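PDB 1BHE: endo-polygalacturonase from Pectobacterium carotovorum subsp. carotovorum, which cleaves the alpha-1,4-linked galacturonosyl chains of polygalacturonic acid by hydrolysis and takes part in macerating and soft-rotting plant tissue. Local coordinates for residues N200-G203 and I204-M207; K229-K232 and G233-E236; T275-G278 and L279-K282. All coordinates share one frame; numbering follows the deposited sequence.

In the fold
All three contacts belong to the right-handed parallel beta-helix of family 28 glycosyl hydrolases. Strands 204-207, 226-230, 253-256 and 277-282 follow one another in parallel on successive coils. Contacts 1 and 3 flank the active site: the side chain of Asp202 lies about 3 Å from that of Asp223, the predicted proton donor, and the side chain of Arg280 about 4 Å from that of His251, an inferred active-site residue. The centres of contacts 1 and 3 are about 14 Å apart. Contact 2 lies where strand 226-230 ends, at the surface. It touches contact 1, where Lys229 N meets Pro206 O at 3.0 Å, but its centre is about 21 Å from that of contact 3.

Contact 1: N200-G203 and I204-M207; sequences NTDG and IDPM
The carboxylates of Asp202 and Asp205 are the flat groups here. They meet through their OD2 atoms, Asp202 OD2 lying 2.6 Å from Asp205 OD2. Their planes are inclined by 57°, so the two neither stack nor share a plane, and the side chains cross at about a right angle. Asp202 CB also faces both oxygens of the partner, 3.2 Å from Asp205 OD1 and 3.4 Å from Asp205 OD2. In both residues CG stands beside the backbone N (chi1 -69° in Asp202, -63° in Asp205), which swings the two acids over the bend between them. That bend is at Gly203. It brings residues three apart onto one side of the chain, while Ile204 points away from the acid pair and packs on Val177 and Phe185. Asn200, Thr201 and Asp202 form the NTD motif of family 28 glycosyl hydrolases, at the entry to strand 204-207 of the parallel beta-helix. Backbone bonds tie the segment on one side to His176 and Val177 and on the other to Asp224 and Asn225, and Asp223 lies alongside, bound through OD2 to Asn200 N. The second oxygen of each acid has a backbone partner on the next coil: Asp202 OD1 receives a weak bond from Asp224 N, and Asp205 OD1 a weak one from Ala227 N. The close approach of the two OD2 atoms is consistent with Asp205 helping to set the position of the Asp202 carboxylate beside the predicted proton donor.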
ATOM      1  N   ASN A 200      -1.602  -5.517  -9.613  1.00 11.00           N
ATOM      2  CA  ASN A 200      -1.683  -6.045  -8.254  1.00 11.23           C
ATOM      3  C   ASN A 200      -0.539  -5.583  -7.361  1.00 10.29           C
ATOM      4  O   ASN A 200      -0.055  -6.349  -6.526  1.00  9.16           O
ATOM      5  CB  ASN A 200      -1.678  -7.577  -8.369  1.00 12.89           C
ATOM      6  CG  ASN A 200      -2.417  -8.291  -7.271  1.00 14.20           C
ATOM      7  OD1 ASN A 200      -3.504  -7.879  -6.876  1.00 15.32           O
ATOM      8  ND2 ASN A 200      -1.828  -9.388  -6.798  1.00 15.06           N
ATOM      9  N   THR A 201      -0.087  -4.349  -7.544  1.00  8.37           N
ATOM     10  CA  THR A 201       1.072  -3.837  -6.818  1.00  7.63           C
ATOM     11  C   THR A 201       0.780  -2.606  -5.977  1.00  6.91           C
ATOM     12  O   THR A 201       1.561  -1.646  -5.977  1.00  6.35           O
ATOM     13  CB  THR A 201       2.172  -3.500  -7.855  1.00  7.53           C
ATOM     14  OG1 THR A 201       1.559  -2.727  -8.896  1.00  7.21           O
ATOM     15  CG2 THR A 201       2.776  -4.766  -8.438  1.00  7.04           C
ATOM     16  N   ASP A 202      -0.300  -2.655  -5.191  1.00  5.84           N
ATOM     17  CA  ASP A 202      -0.637  -1.533  -4.317  1.00  5.71           C
ATOM     18  C   ASP A 202       0.594  -1.155  -3.491  1.00  5.66           C
ATOM     19  O   ASP A 202       1.348  -2.044  -3.080  1.00  4.92           O
ATOM     20  CB  ASP A 202      -1.787  -1.850  -3.374  1.00  5.75           C
ATOM     21  CG  ASP A 202      -3.141  -2.001  -4.025  1.00  6.74           C
ATOM     22  OD1 ASP A 202      -3.242  -2.008  -5.268  1.00  6.84           O
ATOM     23  OD2 ASP A 202      -4.142  -2.120  -3.288  1.00  5.99           O
ATOM     24  N   GLY A 203       0.746   0.143  -3.250  1.00  5.13           N
ATOM     25  CA  GLY A 203       1.884   0.633  -2.491  1.00  5.55           C
ATOM     26  C   GLY A 203       1.754   0.380  -0.999  1.00  5.74           C
ATOM     27  O   GLY A 203       2.460  -0.464  -0.443  1.00  6.12           O
ATOM     28  N   ILE A 204       0.932   1.171  -0.315  1.00  5.47           N
ATOM     29  CA  ILE A 204       0.716   1.044   1.114  1.00  4.77           C
ATOM     30  C   ILE A 204      -0.783   0.990   1.414  1.00  4.63           C
ATOM     31  O   ILE A 204      -1.488   1.966   1.158  1.00  4.90           O
ATOM     32  CB  ILE A 204       1.313   2.202   1.942  1.00  4.70           C
ATOM     33  CG1 ILE A 204       2.821   2.349   1.724  1.00  4.95           C
ATOM     34  CG2 ILE A 204       1.020   1.951   3.420  1.00  4.71           C
ATOM     35  CD1 ILE A 204       3.443   3.527   2.436  1.00  5.49           C
ATOM     36  N   ASP A 205      -1.249  -0.110   1.995  1.00  4.74           N
ATOM     37  CA  ASP A 205      -2.658  -0.310   2.275  1.00  5.43           C
ATOM     38  C   ASP A 205      -2.980  -0.664   3.728  1.00  5.70           C
ATOM     39  O   ASP A 205      -2.891  -1.826   4.132  1.00  6.19           O
ATOM     40  CB  ASP A 205      -3.239  -1.468   1.457  1.00  4.96           C
ATOM     41  CG  ASP A 205      -3.277  -1.389  -0.042  1.00  5.76           C
ATOM     42  OD1 ASP A 205      -2.825  -0.413  -0.661  1.00  5.95           O
ATOM     43  OD2 ASP A 205      -3.806  -2.345  -0.672  1.00  6.84           O
ATOM     44  N   PRO A 206      -3.492   0.300   4.476  1.00  6.31           N
ATOM     45  CA  PRO A 206      -4.051   0.059   5.801  1.00  6.79           C
ATOM     46  C   PRO A 206      -5.356  -0.713   5.630  1.00  6.96           C
ATOM     47  O   PRO A 206      -6.181  -0.338   4.786  1.00  7.51           O
ATOM     48  CB  PRO A 206      -4.269   1.448   6.380  1.00  6.56           C
ATOM     49  CG  PRO A 206      -3.617   2.401   5.436  1.00  6.77           C
ATOM     50  CD  PRO A 206      -3.665   1.719   4.078  1.00  6.24           C
ATOM     51  N   MET A 207      -5.548  -1.804   6.350  1.00  6.44           N
ATOM     52  CA  MET A 207      -6.721  -2.665   6.252  1.00  6.06           C
ATOM     53  C   MET A 207      -7.347  -2.892   7.624  1.00  5.53           C
ATOM     54  O   MET A 207      -6.754  -3.565   8.466  1.00  5.50           O
ATOM     55  CB  MET A 207      -6.334  -4.037   5.672  1.00  6.29           C
ATOM     56  CG  MET A 207      -5.902  -4.021   4.217  1.00  8.40           C
ATOM     57  SD  MET A 207      -5.477  -5.669   3.604  1.00 10.92           S
ATOM     58  CE  MET A 207      -5.004  -5.238   1.924  1.00  9.10           C
TER

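Contact 2: K229-K232 and G233-E236; sequences KAYK and GRAE
A type II beta turn from Tyr231 to Arg234 ends strand 226-230 and leads the chain toward strand 237-243. Its closing bond runs from Arg234 N to Tyr231 O at 3.2 Å; the N-H comes from above the carbonyl plane, and the bond is bent to 147°. Gly233 holds the third position of the turn with a positive phi. From the two ends of this turn the side chains of Tyr231 and Arg234 run side by side, back toward strand 204-207, and the guanidinium lies flat on the ring with the planes only 6° apart. Arg234 NH1 is the atom that sits on the ring face, 3.6 Å from both Tyr231 CG and Tyr231 CD1. The stack is therefore offset toward the rim, an off-centre cation-pi contact with Arg234 CZ 4.4 Å from the ring centroid. This turn is one of the loops that join successive faces of the parallel beta-helix, at the surface and away from the predicted and inferred active-site residues. A salt bridge from Arg234 NE to Asp181 fixes the guanidinium from a preceding coil, and Met207 of strand 204-207 packs against both Tyr231 and Arg234. Arg234 bends at chi3 (68°), which brings the guanidinium back over the ring, while its CD rests 3.9 Å from Tyr231 CB. Nearer the strand, Ser208 OG ties the two limbs together by bonding Tyr231 N and Ala235 O.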
ATOM      1  N   LYS A 229      -8.650   0.606   3.300  1.00  7.92           N
ATOM      2  CA  LYS A 229      -9.740  -0.360   3.293  1.00  8.44           C
ATOM      3  C   LYS A 229     -10.256  -0.723   4.684  1.00  9.17           C
ATOM      4  O   LYS A 229      -9.533  -0.663   5.679  1.00  9.14           O
ATOM      5  CB  LYS A 229      -9.313  -1.672   2.614  1.00  8.26           C
ATOM      6  CG  LYS A 229      -8.722  -1.540   1.220  1.00  8.18           C
ATOM      7  CD  LYS A 229      -8.206  -2.862   0.673  1.00  8.89           C
ATOM      8  CE  LYS A 229      -7.431  -2.642  -0.620  1.00  9.27           C
ATOM      9  NZ  LYS A 229      -8.331  -2.338  -1.768  1.00  9.88           N
ATOM     10  N   ALA A 230     -11.530  -1.098   4.758  1.00  8.64           N
ATOM     11  CA  ALA A 230     -12.161  -1.545   6.000  1.00  9.39           C
ATOM     12  C   ALA A 230     -13.104  -2.703   5.665  1.00 10.12           C
ATOM     13  O   ALA A 230     -13.893  -2.612   4.721  1.00  9.89           O
ATOM     14  CB  ALA A 230     -12.875  -0.416   6.708  1.00  8.93           C
ATOM     15  N   TYR A 231     -12.986  -3.810   6.383  1.00 10.96           N
ATOM     16  CA  TYR A 231     -13.700  -5.037   6.106  1.00 12.46           C
ATOM     17  C   TYR A 231     -14.818  -5.408   7.067  1.00 12.94           C
ATOM     18  O   TYR A 231     -14.741  -5.177   8.269  1.00 12.53           O
ATOM     19  CB  TYR A 231     -12.688  -6.205   6.113  1.00 13.23           C
ATOM     20  CG  TYR A 231     -11.690  -6.127   4.982  1.00 14.21           C
ATOM     21  CD1 TYR A 231     -10.565  -5.314   5.065  1.00 15.07           C
ATOM     22  CD2 TYR A 231     -11.885  -6.865   3.822  1.00 14.93           C
ATOM     23  CE1 TYR A 231      -9.662  -5.238   4.020  1.00 15.12           C
ATOM     24  CE2 TYR A 231     -10.988  -6.796   2.775  1.00 16.04           C
ATOM     25  CZ  TYR A 231      -9.880  -5.981   2.882  1.00 16.00           C
ATOM     26  OH  TYR A 231      -8.990  -5.919   1.834  1.00 17.04           O
ATOM     27  N   LYS A 232     -15.862  -6.046   6.519  1.00 14.11           N
ATOM     28  CA  LYS A 232     -16.985  -6.483   7.342  1.00 15.19           C
ATOM     29  C   LYS A 232     -16.527  -7.502   8.374  1.00 14.49           C
ATOM     30  O   LYS A 232     -15.766  -8.414   8.051  1.00 14.75           O
ATOM     31  CB  LYS A 232     -18.090  -7.098   6.470  1.00 17.28           C
ATOM     32  CG  LYS A 232     -19.452  -7.099   7.156  1.00 19.42           C
ATOM     33  CD  LYS A 232     -20.532  -7.682   6.248  1.00 20.82           C
ATOM     34  CE  LYS A 232     -20.660  -9.187   6.441  1.00 21.48           C
ATOM     35  NZ  LYS A 232     -22.075  -9.648   6.281  1.00 22.26           N
ATOM     36  N   GLY A 233     -16.927  -7.339   9.633  1.00 13.88           N
ATOM     37  CA  GLY A 233     -16.574  -8.273  10.687  1.00 13.10           C
ATOM     38  C   GLY A 233     -15.202  -8.007  11.296  1.00 13.00           C
ATOM     39  O   GLY A 233     -14.720  -8.801  12.101  1.00 12.80           O
ATOM     40  N   ARG A 234     -14.549  -6.928  10.886  1.00 12.24           N
ATOM     41  CA  ARG A 234     -13.234  -6.552  11.391  1.00 11.73           C
ATOM     42  C   ARG A 234     -13.298  -5.100  11.853  1.00 10.89           C
ATOM     43  O   ARG A 234     -14.338  -4.448  11.699  1.00 10.14           O
ATOM     44  CB  ARG A 234     -12.135  -6.762  10.356  1.00 12.07           C
ATOM     45  CG  ARG A 234     -11.700  -8.215  10.193  1.00 12.74           C
ATOM     46  CD  ARG A 234     -11.089  -8.464   8.823  1.00 13.25           C
ATOM     47  NE  ARG A 234      -9.803  -7.785   8.667  1.00 12.60           N
ATOM     48  CZ  ARG A 234      -9.080  -7.814   7.551  1.00 13.45           C
ATOM     49  NH1 ARG A 234      -9.496  -8.483   6.480  1.00 12.87           N
ATOM     50  NH2 ARG A 234      -7.924  -7.164   7.473  1.00 12.80           N
ATOM     51  N   ALA A 235     -12.206  -4.604  12.427  1.00 10.00           N
ATOM     52  CA  ALA A 235     -12.177  -3.248  12.944  1.00  9.17           C
ATOM     53  C   ALA A 235     -12.449  -2.168  11.913  1.00  9.40           C
ATOM     54  O   ALA A 235     -12.175  -2.293  10.719  1.00  8.53           O
ATOM     55  CB  ALA A 235     -10.830  -2.967  13.611  1.00  9.31           C
ATOM     56  N   GLU A 236     -12.917  -1.019  12.426  1.00  8.55           N
ATOM     57  CA  GLU A 236     -13.068   0.152  11.575  1.00  9.15           C
ATOM     58  C   GLU A 236     -11.675   0.711  11.263  1.00  9.37           C
ATOM     59  O   GLU A 236     -10.744   0.532  12.045  1.00  9.21           O
ATOM     60  CB  GLU A 236     -13.905   1.245  12.242  1.00  9.64           C
ATOM     61  CG  GLU A 236     -15.367   0.832  12.354  1.00 10.18           C
ATOM     62  CD  GLU A 236     -16.180   1.677  13.311  1.00 10.63           C
ATOM     63  OE1 GLU A 236     -15.627   2.603  13.936  1.00 10.76           O
ATOM     64  OE2 GLU A 236     -17.388   1.386  13.446  1.00 10.33           O
TER

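Contact 3: T275-G278 and L279-K282; sequences TTNG and LRIK
Asn277 and Arg280 cross obliquely, the amide nitrogen of the first coming over a face of the guanidinium of the second. They belong to strand 277-282 of the parallel beta-helix, where the chain turns a corner at Gly278 and Leu279; Arg280, Ile281 and Lys282 make up the RIK motif of family 28 glycosyl hydrolases. The amide and guanidinium planes are tilted 29° from parallel. Asn277 ND2 stands 3.1 Å above the guanidinium plane, displaced toward the rim: it is 3.1 Å from Arg280 NH1 and 3.4 Å from Arg280 CZ. Both nitrogens are donors, so no hydrogen bond joins them, and Asn277 ND2, Arg280 NE and Arg280 NH2 have their partners elsewhere. Asn277 ND2 binds His251 O, the backbone oxygen of an inferred active-site residue. Arg280 NE binds Ser254 OG, and one carboxylate takes both Arg280 and Lys282, one on each oxygen: Arg280 NH2 makes a salt bridge with Asp224 OD1, and Lys282 NZ one with Asp224 OD2. Arg280 reaches it by leaving the backbone with CG anti to N (chi1 -176°) and bending at chi3 (76°), which turns the guanidinium across Asn277. The corner sends Leu279 the other way, to pack on Tyr296 and Phe330 in the interior of the beta-helix. On the face of the guanidinium opposite Asn277 ND2 lies the chain of Lys282, its CD 3.5 Å above the plane and over the centre of the group.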
ATOM      1  N   THR A 275      -0.163   9.774 -12.334  1.00 14.30           N
ATOM      2  CA  THR A 275      -1.085   8.818 -11.727  1.00 14.41           C
ATOM      3  C   THR A 275      -2.338   8.748 -12.586  1.00 15.19           C
ATOM      4  O   THR A 275      -2.818   9.820 -12.986  1.00 15.77           O
ATOM      5  CB  THR A 275      -1.457   9.246 -10.294  1.00 13.72           C
ATOM      6  OG1 THR A 275      -0.392  10.030  -9.733  1.00 13.18           O
ATOM      7  CG2 THR A 275      -1.686   8.039  -9.398  1.00 13.63           C
ATOM      8  N   THR A 276      -2.883   7.565 -12.872  1.00 15.40           N
ATOM      9  CA  THR A 276      -4.062   7.539 -13.741  1.00 16.81           C
ATOM     10  C   THR A 276      -5.301   8.089 -13.053  1.00 16.58           C
ATOM     11  O   THR A 276      -6.135   8.711 -13.718  1.00 16.41           O
ATOM     12  CB  THR A 276      -4.344   6.192 -14.414  1.00 17.64           C
ATOM     13  OG1 THR A 276      -5.379   5.477 -13.741  1.00 19.46           O
ATOM     14  CG2 THR A 276      -3.082   5.359 -14.492  1.00 17.16           C
ATOM     15  N   ASN A 277      -5.440   7.885 -11.751  1.00 15.72           N
ATOM     16  CA  ASN A 277      -6.536   8.448 -10.970  1.00 15.61           C
ATOM     17  C   ASN A 277      -5.889   9.321  -9.885  1.00 14.87           C
ATOM     18  O   ASN A 277      -4.772   9.016  -9.454  1.00 14.44           O
ATOM     19  CB  ASN A 277      -7.432   7.405 -10.324  1.00 16.28           C
ATOM     20  CG  ASN A 277      -7.949   6.330 -11.245  1.00 17.50           C
ATOM     21  OD1 ASN A 277      -8.620   6.614 -12.245  1.00 18.57           O
ATOM     22  ND2 ASN A 277      -7.648   5.077 -10.924  1.00 17.65           N
ATOM     23  N   GLY A 278      -6.566  10.383  -9.469  1.00 14.59           N
ATOM     24  CA  GLY A 278      -6.009  11.266  -8.447  1.00 13.24           C
ATOM     25  C   GLY A 278      -6.500  10.855  -7.062  1.00 13.80           C
ATOM     26  O   GLY A 278      -5.932   9.974  -6.406  1.00 12.81           O
ATOM     27  N   LEU A 279      -7.566  11.517  -6.634  1.00 13.28           N
ATOM     28  CA  LEU A 279      -8.209  11.264  -5.351  1.00 13.48           C
ATOM     29  C   LEU A 279      -9.436  10.388  -5.581  1.00 13.49           C
ATOM     30  O   LEU A 279     -10.371  10.775  -6.287  1.00 13.67           O
ATOM     31  CB  LEU A 279      -8.594  12.585  -4.688  1.00 13.69           C
ATOM     32  CG  LEU A 279      -7.507  13.661  -4.612  1.00 14.19           C
ATOM     33  CD1 LEU A 279      -8.107  14.996  -4.176  1.00 14.31           C
ATOM     34  CD2 LEU A 279      -6.400  13.245  -3.659  1.00 13.67           C
ATOM     35  N   ARG A 280      -9.438   9.192  -4.989  1.00 12.94           N
ATOM     36  CA  ARG A 280     -10.522   8.264  -5.251  1.00 12.87           C
ATOM     37  C   ARG A 280     -11.178   7.584  -4.068  1.00 12.89           C
ATOM     38  O   ARG A 280     -10.559   7.141  -3.110  1.00 12.41           O
ATOM     39  CB  ARG A 280      -9.939   7.186  -6.188  1.00 12.70           C
ATOM     40  CG  ARG A 280     -10.944   6.151  -6.662  1.00 13.31           C
ATOM     41  CD  ARG A 280     -10.393   5.469  -7.915  1.00 13.89           C
ATOM     42  NE  ARG A 280      -9.345   4.507  -7.557  1.00 14.36           N
ATOM     43  CZ  ARG A 280      -9.064   3.451  -8.312  1.00 14.99           C
ATOM     44  NH1 ARG A 280      -9.749   3.262  -9.439  1.00 15.33           N
ATOM     45  NH2 ARG A 280      -8.114   2.600  -7.956  1.00 15.13           N
ATOM     46  N   ILE A 281     -12.502   7.488  -4.150  1.00 12.64           N
ATOM     47  CA  ILE A 281     -13.334   6.761  -3.210  1.00 13.75           C
ATOM     48  C   ILE A 281     -14.160   5.805  -4.085  1.00 14.77           C
ATOM     49  O   ILE A 281     -14.953   6.258  -4.914  1.00 15.10           O
ATOM     50  CB  ILE A 281     -14.249   7.584  -2.303  1.00 13.37           C
ATOM     51  CG1 ILE A 281     -13.483   8.675  -1.561  1.00 13.46           C
ATOM     52  CG2 ILE A 281     -14.939   6.639  -1.315  1.00 13.78           C
ATOM     53  CD1 ILE A 281     -14.298   9.585  -0.673  1.00 13.10           C
ATOM     54  N   LYS A 282     -13.915   4.510  -3.945  1.00 15.05           N
ATOM     55  CA  LYS A 282     -14.586   3.536  -4.790  1.00 15.72           C
ATOM     56  C   LYS A 282     -15.126   2.336  -4.036  1.00 15.77           C
ATOM     57  O   LYS A 282     -14.572   1.916  -3.023  1.00 15.16           O
ATOM     58  CB  LYS A 282     -13.592   3.047  -5.862  1.00 17.04           C
ATOM     59  CG  LYS A 282     -12.362   2.374  -5.269  1.00 18.53           C
ATOM     60  CD  LYS A 282     -11.485   1.771  -6.357  1.00 19.74           C
ATOM     61  CE  LYS A 282     -10.813   0.491  -5.880  1.00 20.70           C
ATOM     62  NZ  LYS A 282      -9.374   0.726  -5.563  1.00 21.41           N
TER